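Local structure of PfVFT1 (Plasmodium falciparum, 5JKQ) at residues I80-N85 and Y129-N134. The protein has a bi-lobed Venus flytrap architecture and probably binds a small solute between its lobes, although its ligand and physiological role are not established. The protein carries 3 engineered substitutions. Residues are numbered along the deposited sequence; the frame is centred on the assembly and turned at random.
Sequences IGALKN and YNYYDN. With SO4 (sulfate ion), chain E.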
# COMPACT_ATOMS: atom_id res chain seq x y z
N ILE A 80 1.74 0.48 -16.45
CA ILE A 80 1.47 0.75 -15.04
C ILE A 80 1.34 2.25 -14.81
O ILE A 80 2.08 3.04 -15.40
CB ILE A 80 2.57 0.16 -14.12
CG1 ILE A 80 2.46 -1.36 -14.05
CG2 ILE A 80 2.46 0.70 -12.69
CD1 ILE A 80 2.98 -2.09 -15.26
N GLY A 81 0.40 2.63 -13.95
CA GLY A 81 0.17 4.02 -13.62
C GLY A 81 0.68 4.37 -12.23
O GLY A 81 0.52 3.60 -11.28
N ALA A 82 1.30 5.54 -12.12
CA ALA A 82 1.77 6.05 -10.84
C ALA A 82 1.64 7.57 -10.80
O ALA A 82 1.56 8.21 -11.85
CB ALA A 82 3.21 5.63 -10.60
N LEU A 83 1.59 8.13 -9.60
CA LEU A 83 1.51 9.58 -9.44
C LEU A 83 2.81 10.23 -9.92
O LEU A 83 3.90 9.74 -9.63
CB LEU A 83 1.24 9.95 -7.98
CG LEU A 83 -0.07 9.44 -7.38
CD1 LEU A 83 -0.05 9.60 -5.87
CD2 LEU A 83 -1.26 10.18 -7.97
N LYS A 84 2.69 11.34 -10.65
CA LYS A 84 3.86 12.03 -11.19
C LYS A 84 4.54 12.91 -10.14
O LYS A 84 3.93 13.30 -9.15
CB LYS A 84 3.49 12.88 -12.41
CG LYS A 84 2.38 13.89 -12.19
CD LYS A 84 2.20 14.80 -13.41
CE LYS A 84 1.77 14.02 -14.65
NZ LYS A 84 1.66 14.90 -15.85
N ASN A 85 5.81 13.21 -10.38
CA ASN A 85 6.59 14.11 -9.53
C ASN A 85 6.72 13.62 -8.09
O ASN A 85 6.92 14.42 -7.18
CB ASN A 85 5.99 15.51 -9.55
CG ASN A 85 5.94 16.11 -10.94
OD1 ASN A 85 6.91 16.03 -11.70
ND2 ASN A 85 4.81 16.71 -11.30
N TYR A 129 5.98 2.41 -17.54
CA TYR A 129 5.40 3.30 -16.55
C TYR A 129 4.86 4.58 -17.19
O TYR A 129 5.57 5.24 -17.95
CB TYR A 129 6.43 3.66 -15.48
CG TYR A 129 6.36 2.80 -14.24
CD1 TYR A 129 5.41 3.04 -13.26
CD2 TYR A 129 7.24 1.74 -14.05
CE1 TYR A 129 5.34 2.27 -12.12
CE2 TYR A 129 7.18 0.96 -12.92
CZ TYR A 129 6.23 1.22 -11.96
OH TYR A 129 6.15 0.44 -10.83
N ASN A 130 3.60 4.90 -16.90
CA ASN A 130 3.01 6.17 -17.28
C ASN A 130 2.60 6.94 -16.03
O ASN A 130 2.05 6.36 -15.09
CB ASN A 130 1.80 5.97 -18.20
CG ASN A 130 2.18 5.38 -19.54
OD1 ASN A 130 3.19 4.68 -19.67
ND2 ASN A 130 1.38 5.66 -20.56
N TYR A 131 2.86 8.24 -16.02
CA TYR A 131 2.59 9.07 -14.84
C TYR A 131 1.38 9.98 -15.05
O TYR A 131 1.20 10.56 -16.12
CB TYR A 131 3.83 9.90 -14.49
CG TYR A 131 5.07 9.08 -14.21
CD1 TYR A 131 4.98 7.79 -13.70
CD2 TYR A 131 6.34 9.61 -14.43
CE1 TYR A 131 6.11 7.04 -13.44
CE2 TYR A 131 7.47 8.87 -14.17
CZ TYR A 131 7.35 7.59 -13.67
OH TYR A 131 8.49 6.86 -13.41
N TYR A 132 0.56 10.09 -14.01
CA TYR A 132 -0.64 10.92 -14.05
C TYR A 132 -0.85 11.64 -12.72
O TYR A 132 -0.29 11.24 -11.70
CB TYR A 132 -1.88 10.08 -14.37
CG TYR A 132 -1.76 9.23 -15.62
CD1 TYR A 132 -2.06 9.75 -16.87
CD2 TYR A 132 -1.35 7.90 -15.54
CE1 TYR A 132 -1.95 8.97 -18.01
CE2 TYR A 132 -1.24 7.12 -16.67
CZ TYR A 132 -1.54 7.66 -17.91
OH TYR A 132 -1.43 6.88 -19.03
N ASP A 133 -1.66 12.69 -12.73
CA ASP A 133 -2.06 13.36 -11.50
C ASP A 133 -3.13 12.52 -10.80
O ASP A 133 -3.05 12.28 -9.59
CB ASP A 133 -2.58 14.77 -11.78
CG ASP A 133 -1.46 15.75 -12.09
OD1 ASP A 133 -0.39 15.67 -11.45
OD2 ASP A 133 -1.64 16.59 -13.00
N ASN A 134 -4.13 12.10 -11.57
CA ASN A 134 -5.14 11.16 -11.09
C ASN A 134 -4.99 9.83 -11.83
O ASN A 134 -5.40 9.70 -12.99
CB ASN A 134 -6.55 11.72 -11.28
CG ASN A 134 -7.63 10.87 -10.62
OD1 ASN A 134 -7.58 9.64 -10.64
ND2 ASN A 134 -8.62 11.53 -10.03
S SO4 E . -3.60 13.70 -15.43
O1 SO4 E . -4.20 12.79 -14.46
O2 SO4 E . -3.75 13.16 -16.77
O3 SO4 E . -2.17 13.86 -15.13
O4 SO4 E . -4.26 15.00 -15.34
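Ile80 O accepts the straightest of the four bonds between 80-85 and 129-134, from Asn130 N at 2.8 Å (N-H...O 177°), and also receives the weaker CA-H of Tyr129. From there the parallel ladder climbs alternately: Ala82 N reaches Asn130 O, and Tyr132 N reaches Ala82 O at 3.0 Å. In the last rung Lys84 N sits 3.2 Å from Tyr132 O, well above the carbonyl plane, as residues 84-85 leave the sheet. The CA-H groups of Gly81, Tyr131 and Leu83 fill in between, each directed at a carbonyl of the facing strand. On the face carrying Ile80, Ala82 and Tyr131, the Tyr129 ring lies against Ile80, whose CB stands over one ring face while CG2, anti to the backbone N, presses on CE1 at 3.3 Å. Ala82 CB touches both rings, meeting Tyr129 at CE1 and Tyr131 at CD1. Met107 of helix 102-118 packs on Ile80 and Tyr129; Tyr129 OH bonds Asp148 OD2 and Tyr131 OH bonds Gln96 O. Beyond the ladder, Lys84 CD lies 3.4 Å from Asp133 OD1, and the bend at chi3 (63°) turns CE toward Tyr131 O; NZ, 4.7 Å from Asp133 OD2, is too far for a salt bridge, though the opposite charges may attract. A sulfate, probably from the crystallisation liquor, is gripped by Asp133 N through O3 (2.7 Å) and by Asn134 N through O1, with its O2 at the edge of the Tyr132 ring. Asn134 N-caps helix 135-140 through OD1 to Val137 N. Parallel neighbours joined through helix 102-118 form a beta-alpha-beta unit, consistent with an alpha/beta lobe of a Venus flytrap protein.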